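Local coordinates for small COPII coat GTPase SAR1 (Encephalitozoon cuniculi, PDB 6VS4), which binds guanosine-5'-diphosphate as a small G protein of the ADP-ribosylation factor family, built on the P-loop nucleotide-binding fold, at residues 127-132 / 139-144; 167-172 / 186-191; 112-115 / 121-124. All blocks are in the same frame, centred on the assembly; numbering follows the deposited sequence. Where two conformers were deposited one is given.

From the N terminus the three contacts follow one another in series, and none nests in or crosses another. Interaction 3 comes first: a loop of six residues leads from strand 109-115 into helix 122-135, and the contact closes it. Interaction 1 then closes the return from that same helix to strand 141-146, completing a beta-alpha-beta unit. Interaction 2 closes a longer irregular connection, with helix 162-172 brought against strand 186-190. All three settle helices on a single sheet, in which strands 109-115, 141-146 and 186-190 lie side by side. Phe122 of interaction 3 also packs on Leu168 and Glu171 of interaction 2, joining the two helices.

Interaction 1: residues 127-132 / 139-144; sequences EAYETV and APVVVL
Tyr129 on the helix and Val143 on the strand come closest in backbone terms, their CA atoms 9.9 Å apart, and no hydrogen bond spans the gap. What fills it is side chain. The Tyr129 ring stretches away from the helix with CG anti to the backbone N (chi1 -175°), which brings its CE1 corner up against two valines two residues apart on the strand. Val141 brings CG1 up at the edge of the ring, close to the ring plane, 4.4 Å from Tyr129 CE1. Val143 approaches the same carbon obliquely, its CG2 4.3 Å from Tyr129 CE1. The contact is therefore light, apolar and fully buried. Val132, further along the helix, packs instead on Ile110 and Phe112 of strand 109-115. On the helix itself, Glu127 O accepts two bonds from Thr131, with OG1 2.8 Å from that oxygen and the backbone N bonding from the opposite face of the carbonyl plane. Alternation along the strand sends Val142 and Leu144 the other way, onto helix 204-223. Strand 141-146 runs between strands 109-115 and 186-190, and the Tyr129 ring bridges all three: it meets Phe112 edge-to-face and packs on Val186, with Ile174 of a loop also touching it.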
loop_
_atom_site.group_PDB
_atom_site.type_symbol
_atom_site.label_atom_id
_atom_site.label_comp_id
_atom_site.label_asym_id
_atom_site.label_seq_id
_atom_site.Cartn_x
_atom_site.Cartn_y
_atom_site.Cartn_z
ATOM N N GLU A 127 -2.534 9.208 45.695
ATOM C CA GLU A 127 -3.264 8.292 46.567
ATOM C C GLU A 127 -3.571 6.982 45.851
ATOM O O GLU A 127 -3.394 5.900 46.420
ATOM C CB GLU A 127 -4.547 8.952 47.073
ATOM C CG GLU A 127 -4.415 9.570 48.465
ATOM C CD GLU A 127 -4.980 10.979 48.548
ATOM O OE1 GLU A 127 -4.389 11.819 49.267
ATOM O OE2 GLU A 127 -6.013 11.249 47.894
ATOM N N ALA A 128 -4.025 7.056 44.598
ATOM C CA ALA A 128 -4.222 5.831 43.825
ATOM C C ALA A 128 -2.921 5.041 43.723
ATOM O O ALA A 128 -2.915 3.821 43.913
ATOM C CB ALA A 128 -4.770 6.155 42.434
ATOM N N TYR A 129 -1.803 5.728 43.460
ATOM C CA TYR A 129 -0.520 5.037 43.356
ATOM C C TYR A 129 -0.094 4.446 44.689
ATOM O O TYR A 129 0.392 3.309 44.742
ATOM C CB TYR A 129 0.556 5.984 42.829
ATOM C CG TYR A 129 1.881 5.296 42.577
ATOM C CD1 TYR A 129 2.048 4.426 41.502
ATOM C CD2 TYR A 129 2.968 5.523 43.408
ATOM C CE1 TYR A 129 3.262 3.799 41.274
ATOM C CE2 TYR A 129 4.183 4.905 43.184
ATOM C CZ TYR A 129 4.326 4.046 42.118
ATOM O OH TYR A 129 5.540 3.437 41.907
ATOM N N GLU A 130 -0.266 5.202 45.775
ATOM C CA GLU A 130 0.047 4.679 47.099
ATOM C C GLU A 130 -0.812 3.465 47.422
ATOM O O GLU A 130 -0.328 2.493 48.016
ATOM C CB GLU A 130 -0.137 5.774 48.155
ATOM N N THR A 131 -2.088 3.497 47.027
ATOM C CA THR A 131 -2.954 2.342 47.237
ATOM C C THR A 131 -2.386 1.099 46.559
ATOM O O THR A 131 -2.335 0.021 47.164
ATOM C CB THR A 131 -4.358 2.633 46.699
ATOM O OG1 THR A 131 -4.914 3.770 47.360
ATOM C CG2 THR A 131 -5.265 1.447 46.918
ATOM N N VAL A 132 -1.920 1.243 45.312
ATOM C CA VAL A 132 -1.401 0.102 44.559
ATOM C C VAL A 132 -0.178 -0.491 45.248
ATOM O O VAL A 132 -0.084 -1.709 45.439
ATOM C CB VAL A 132 -1.081 0.512 43.109
ATOM C CG1 VAL A 132 -0.397 -0.631 42.375
ATOM C CG2 VAL A 132 -2.346 0.940 42.381
ATOM N N ALA A 139 5.069 -7.509 42.460
ATOM C CA ALA A 139 4.965 -7.494 41.008
ATOM C C ALA A 139 5.579 -6.229 40.405
ATOM O O ALA A 139 5.492 -5.142 40.983
ATOM C CB ALA A 139 3.505 -7.603 40.580
ATOM N N PRO A 140 6.177 -6.341 39.222
ATOM C CA PRO A 140 6.717 -5.151 38.555
ATOM C C PRO A 140 5.616 -4.164 38.181
ATOM O O PRO A 140 4.492 -4.539 37.842
ATOM C CB PRO A 140 7.396 -5.724 37.307
ATOM C CG PRO A 140 6.714 -7.047 37.075
ATOM C CD PRO A 140 6.397 -7.570 38.441
ATOM N N VAL A 141 5.952 -2.882 38.253
ATOM C CA VAL A 141 5.023 -1.804 37.940
ATOM C C VAL A 141 5.638 -0.970 36.827
ATOM O O VAL A 141 6.716 -0.391 37.001
ATOM C CB VAL A 141 4.719 -0.922 39.166
ATOM C CG1 VAL A 141 3.790 0.222 38.773
ATOM C CG2 VAL A 141 4.116 -1.741 40.300
ATOM N N VAL A 142 4.958 -0.904 35.693
ATOM C CA VAL A 142 5.329 0.014 34.627
ATOM C C VAL A 142 4.358 1.186 34.661
ATOM O O VAL A 142 3.140 0.996 34.783
ATOM C CB VAL A 142 5.362 -0.689 33.252
ATOM C CG1 VAL A 142 3.987 -1.137 32.803
ATOM C CG2 VAL A 142 5.979 0.225 32.225
ATOM N N VAL A 143 4.900 2.400 34.631
ATOM C CA VAL A 143 4.110 3.621 34.714
ATOM C C VAL A 143 4.112 4.301 33.352
ATOM O O VAL A 143 5.175 4.585 32.785
ATOM C CB VAL A 143 4.640 4.565 35.802
ATOM C CG1 VAL A 143 3.862 5.864 35.781
ATOM C CG2 VAL A 143 4.516 3.905 37.149
ATOM N N LEU A 144 2.919 4.557 32.827
ATOM C CA LEU A 144 2.749 5.289 31.582
ATOM C C LEU A 144 2.308 6.705 31.916
ATOM O O LEU A 144 1.182 6.923 32.367
ATOM C CB LEU A 144 1.741 4.591 30.671
ATOM C CG LEU A 144 2.082 3.137 30.293
ATOM C CD1 LEU A 144 1.053 2.537 29.332
ATOM C CD2 LEU A 144 3.469 3.063 29.714
#

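Interaction 2: residues 167-172 / 186-191; sequences WLSQET and VKIFYV
Ile188 sets its CG1 beside the backbone N (chi1 -60°) and then runs on extended to CD1, a long reach from the strand toward Ser169 of the helix. Tyr190 and Leu168 likewise turn their CG atoms anti to their carbonyl carbons, and the ring and the leucine branch slide past each other in opposite directions. The touching atom of the leucine is CD1, which comes up at the edge of the tyrosine ring, near its plane, 4.2 Å from Tyr190 CE1. The leucine methyl meets the tyrosine at its edge and not over a face, so this is plain apolar packing. Next to it, Ser169 OG lies 3.8 Å from Ile188 CD1. Ser169 was modelled in two conformers, so that touch is doubtful as a permanent feature; in the conformer given, the hydroxyl bonds to Ile174 O, and the isoleucine methyl merely lies alongside it. The other leucine branch is used as well: Leu168 CD2 packs on the Phe122 ring. One turn on, Thr172 OG1 folds back to Leu168 O at 3.0 Å, so that this oxygen accepts both the hydroxyl and Thr172 N, from opposite faces of its carbonyl plane. Helix 162-172 thus rests on strand 186-190, the outermost strand at this side of the sheet, while helix 122-135 flanks it through Phe122 and Val125, and Met145 of strand 141-146 packs on both Ile188 and Tyr190.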
loop_
_atom_site.group_PDB
_atom_site.type_symbol
_atom_site.label_atom_id
_atom_site.label_comp_id
_atom_site.label_asym_id
_atom_site.label_seq_id
_atom_site.Cartn_x
_atom_site.Cartn_y
_atom_site.Cartn_z
ATOM N N TRP A 167 9.173 17.211 38.163
ATOM C CA TRP A 167 7.943 17.760 38.732
ATOM C C TRP A 167 6.818 16.730 38.733
ATOM O O TRP A 167 6.036 16.660 39.690
ATOM C CB TRP A 167 7.530 19.013 37.964
ATOM C CG TRP A 167 6.265 19.651 38.440
ATOM C CD1 TRP A 167 6.088 20.393 39.583
ATOM C CD2 TRP A 167 4.988 19.599 37.796
ATOM N NE1 TRP A 167 4.784 20.815 39.676
ATOM C CE2 TRP A 167 4.087 20.343 38.591
ATOM C CE3 TRP A 167 4.520 19.006 36.613
ATOM C CZ2 TRP A 167 2.744 20.501 38.247
ATOM C CZ3 TRP A 167 3.186 19.161 36.273
ATOM C CH2 TRP A 167 2.313 19.899 37.090
ATOM N N LEU A 168 6.711 15.928 37.668
ATOM C CA LEU A 168 5.696 14.878 37.632
ATOM C C LEU A 168 5.922 13.869 38.746
ATOM O O LEU A 168 4.982 13.478 39.446
ATOM C CB LEU A 168 5.701 14.177 36.273
ATOM C CG LEU A 168 5.104 14.933 35.094
ATOM C CD1 LEU A 168 5.219 14.082 33.842
ATOM C CD2 LEU A 168 3.657 15.290 35.377
ATOM N N SER A 169 7.172 13.434 38.921
ATOM C CA SER A 169 7.475 12.491 39.991
ATOM C C SER A 169 7.220 13.110 41.360
ATOM O O SER A 169 6.760 12.423 42.281
ATOM C CB SER A 169 8.920 12.011 39.871
ATOM O OG SER A 169 9.040 11.017 38.865
ATOM N N GLN A 170 7.498 14.410 41.511
ATOM C CA GLN A 170 7.295 15.071 42.800
ATOM C C GLN A 170 5.815 15.138 43.158
ATOM O O GLN A 170 5.441 14.923 44.314
ATOM C CB GLN A 170 7.900 16.476 42.779
ATOM C CG GLN A 170 7.592 17.294 44.019
ATOM C CD GLN A 170 8.168 18.699 43.966
ATOM O OE1 GLN A 170 8.932 19.101 44.843
ATOM N NE2 GLN A 170 7.773 19.465 42.963
ATOM N N GLU A 171 4.955 15.398 42.171
ATOM C CA GLU A 171 3.539 15.612 42.447
ATOM C C GLU A 171 2.759 14.308 42.587
ATOM O O GLU A 171 1.744 14.287 43.287
ATOM C CB GLU A 171 2.914 16.464 41.338
ATOM C CG GLU A 171 3.457 17.883 41.247
ATOM C CD GLU A 171 2.994 18.767 42.394
ATOM O OE1 GLU A 171 3.849 19.250 43.171
ATOM O OE2 GLU A 171 1.767 18.965 42.524
ATOM N N THR A 172 3.203 13.219 41.950
ATOM C CA THR A 172 2.488 11.949 42.033
ATOM C C THR A 172 3.138 10.956 42.984
ATOM O O THR A 172 2.533 9.922 43.280
ATOM C CB THR A 172 2.364 11.284 40.649
ATOM O OG1 THR A 172 3.655 10.866 40.194
ATOM C CG2 THR A 172 1.753 12.237 39.638
ATOM N N VAL A 186 10.034 -0.457 39.368
ATOM C CA VAL A 186 9.134 0.557 38.822
ATOM C C VAL A 186 9.881 1.277 37.704
ATOM O O VAL A 186 11.029 1.690 37.895
ATOM C CB VAL A 186 8.680 1.562 39.909
ATOM C CG1 VAL A 186 7.821 2.674 39.317
ATOM C CG2 VAL A 186 7.925 0.862 41.044
ATOM N N LYS A 187 9.246 1.437 36.541
ATOM C CA LYS A 187 9.862 2.193 35.457
ATOM C C LYS A 187 8.823 3.066 34.768
ATOM O O LYS A 187 7.734 2.596 34.423
ATOM C CB LYS A 187 10.541 1.272 34.434
ATOM C CG LYS A 187 11.457 2.046 33.492
ATOM C CD LYS A 187 12.364 1.152 32.674
ATOM C CE LYS A 187 13.196 1.994 31.713
ATOM N NZ LYS A 187 14.331 1.230 31.127
ATOM N N ILE A 188 9.187 4.328 34.537
ATOM C CA ILE A 188 8.281 5.343 34.009
ATOM C C ILE A 188 8.522 5.509 32.516
ATOM O O ILE A 188 9.669 5.642 32.072
ATOM C CB ILE A 188 8.469 6.680 34.750
ATOM C CG1 ILE A 188 8.183 6.505 36.240
ATOM C CG2 ILE A 188 7.566 7.760 34.180
ATOM C CD1 ILE A 188 8.603 7.707 37.069
ATOM N N PHE A 189 7.444 5.511 31.740
ATOM C CA PHE A 189 7.520 5.766 30.309
ATOM C C PHE A 189 6.593 6.919 29.948
ATOM O O PHE A 189 5.545 7.109 30.571
ATOM C CB PHE A 189 7.149 4.519 29.491
ATOM C CG PHE A 189 8.131 3.380 29.622
ATOM C CD1 PHE A 189 8.112 2.552 30.732
ATOM C CD2 PHE A 189 9.059 3.126 28.616
ATOM C CE1 PHE A 189 9.004 1.502 30.847
ATOM C CE2 PHE A 189 9.959 2.077 28.724
ATOM C CZ PHE A 189 9.929 1.260 29.840
ATOM N N TYR A 190 6.991 7.689 28.940
ATOM C CA TYR A 190 6.253 8.866 28.496
ATOM C C TYR A 190 5.692 8.588 27.107
ATOM O O TYR A 190 6.451 8.321 26.169
ATOM C CB TYR A 190 7.146 10.110 28.512
ATOM C CG TYR A 190 7.786 10.315 29.865
ATOM C CD1 TYR A 190 7.180 11.112 30.824
ATOM C CD2 TYR A 190 8.971 9.673 30.199
ATOM C CE1 TYR A 190 7.745 11.285 32.072
ATOM C CE2 TYR A 190 9.539 9.829 31.433
ATOM C CZ TYR A 190 8.925 10.640 32.372
ATOM O OH TYR A 190 9.498 10.801 33.609
ATOM N N VAL A 191 4.363 8.612 26.992
ATOM C CA VAL A 191 3.671 8.119 25.810
ATOM C C VAL A 191 2.487 9.022 25.481
ATOM O O VAL A 191 2.010 9.798 26.312
ATOM C CB VAL A 191 3.178 6.664 26.003
ATOM C CG1 VAL A 191 4.348 5.703 26.217
ATOM C CG2 VAL A 191 2.212 6.586 27.172
#

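Interaction 3: residues 112-115 / 121-124; sequences FIVD and RFQE
Phe122 does the touching from the helix, and two kinds of neighbour meet it at the end of the strand. The apolar one is Val114, whose CG1 comes obliquely to the ring, 4.3 Å from Phe122 CE1. The polar one is the main chain: Asp115 O sits at the ring edge, close to its plane, 3.6 Å from Phe122 CE1, where the slightly positive C-H rim probably suits a carbonyl oxygen. A chi2 of -5° keeps CA nearly in the plane of the phenyl, turning the CD1-CE1 side toward the strand. Charged groups lie around this packing without joining strand to helix directly. Arg121, at the N-cap position, makes a salt bridge whose in-plane hydrogen bond, Arg121 NE to Glu124 OE2 at 3.4 Å, is weak though nearly straight, while its NH2 pairs with Asp48. The Asp115 carboxylate is held by His117 N on OD1 and by Lys147 on OD2, a lysine from what reads as the Asn-Lys-x-Asp motif of small GTPases. Strand, short loop and helix here form the opening half of the beta-alpha-beta crossover 109-115, 122-135, 141-146, a unit characteristic of the P-loop nucleotide-binding fold.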
loop_
_atom_site.group_PDB
_atom_site.type_symbol
_atom_site.label_atom_id
_atom_site.label_comp_id
_atom_site.label_asym_id
_atom_site.label_seq_id
_atom_site.Cartn_x
_atom_site.Cartn_y
_atom_site.Cartn_z
ATOM N N PHE A 112 0.310 1.099 35.286
ATOM C CA PHE A 112 -0.283 2.246 35.954
ATOM C C PHE A 112 -0.195 3.451 35.023
ATOM O O PHE A 112 0.901 3.815 34.581
ATOM C CB PHE A 112 0.422 2.533 37.279
ATOM C CG PHE A 112 -0.299 3.528 38.141
ATOM C CD1 PHE A 112 -0.088 4.888 37.982
ATOM C CD2 PHE A 112 -1.194 3.107 39.110
ATOM C CE1 PHE A 112 -0.758 5.811 38.782
ATOM C CE2 PHE A 112 -1.868 4.025 39.911
ATOM C CZ PHE A 112 -1.648 5.376 39.746
ATOM N N ILE A 113 -1.344 4.058 34.723
ATOM C CA ILE A 113 -1.450 5.111 33.719
ATOM C C ILE A 113 -1.825 6.426 34.389
ATOM O O ILE A 113 -2.757 6.473 35.202
ATOM C CB ILE A 113 -2.475 4.735 32.638
ATOM C CG1 ILE A 113 -2.104 3.380 32.027
ATOM C CG2 ILE A 113 -2.517 5.801 31.570
ATOM C CD1 ILE A 113 -2.977 2.964 30.851
ATOM N N VAL A 114 -1.121 7.501 34.022
ATOM C CA VAL A 114 -1.351 8.836 34.562
ATOM C C VAL A 114 -1.611 9.806 33.414
ATOM O O VAL A 114 -0.890 9.801 32.411
ATOM C CB VAL A 114 -0.152 9.318 35.407
ATOM C CG1 VAL A 114 -0.367 10.761 35.898
ATOM C CG2 VAL A 114 0.103 8.382 36.567
ATOM N N ASP A 115 -2.624 10.658 33.579
ATOM C CA ASP A 115 -2.868 11.774 32.666
ATOM C C ASP A 115 -2.013 12.956 33.125
ATOM O O ASP A 115 -2.331 13.611 34.121
ATOM C CB ASP A 115 -4.355 12.126 32.649
ATOM C CG ASP A 115 -4.698 13.269 31.684
ATOM O OD1 ASP A 115 -3.781 13.957 31.183
ATOM O OD2 ASP A 115 -5.906 13.491 31.440
ATOM N N ARG A 121 -5.841 16.896 39.531
ATOM C CA ARG A 121 -6.184 15.613 40.126
ATOM C C ARG A 121 -4.949 14.795 40.480
ATOM O O ARG A 121 -5.057 13.584 40.705
ATOM C CB ARG A 121 -7.097 14.832 39.182
ATOM C CG ARG A 121 -8.394 15.564 38.859
ATOM C CD ARG A 121 -9.210 14.817 37.829
ATOM N NE ARG A 121 -9.772 13.579 38.346
ATOM C CZ ARG A 121 -10.220 12.597 37.572
ATOM N NH1 ARG A 121 -10.154 12.710 36.251
ATOM N NH2 ARG A 121 -10.724 11.498 38.118
ATOM N N PHE A 122 -3.782 15.442 40.570
ATOM C CA PHE A 122 -2.547 14.751 40.925
ATOM C C PHE A 122 -2.584 14.203 42.343
ATOM O O PHE A 122 -1.852 13.255 42.649
ATOM C CB PHE A 122 -1.348 15.686 40.762
ATOM C CG PHE A 122 -0.794 15.724 39.365
ATOM C CD1 PHE A 122 -1.294 14.886 38.385
ATOM C CD2 PHE A 122 0.226 16.602 39.030
ATOM C CE1 PHE A 122 -0.782 14.918 37.090
ATOM C CE2 PHE A 122 0.742 16.640 37.742
ATOM C CZ PHE A 122 0.237 15.802 36.771
ATOM N N GLN A 123 -3.409 14.785 43.214
ATOM C CA GLN A 123 -3.547 14.259 44.567
ATOM C C GLN A 123 -4.258 12.911 44.567
ATOM O O GLN A 123 -3.869 12.002 45.308
ATOM C CB GLN A 123 -4.285 15.269 45.444
ATOM C CG GLN A 123 -4.272 14.914 46.919
ATOM C CD GLN A 123 -2.866 14.763 47.466
ATOM O OE1 GLN A 123 -1.938 15.436 47.023
ATOM N NE2 GLN A 123 -2.705 13.875 48.439
ATOM N N GLU A 124 -5.292 12.757 43.735
ATOM C CA GLU A 124 -5.897 11.438 43.564
ATOM C C GLU A 124 -4.889 10.443 43.011
ATOM O O GLU A 124 -4.848 9.287 43.447
ATOM C CB GLU A 124 -7.101 11.509 42.627
ATOM C CG GLU A 124 -8.193 12.463 43.028
ATOM C CD GLU A 124 -9.383 12.363 42.097
ATOM O OE1 GLU A 124 -9.747 11.227 41.727
ATOM O OE2 GLU A 124 -9.945 13.416 41.730
#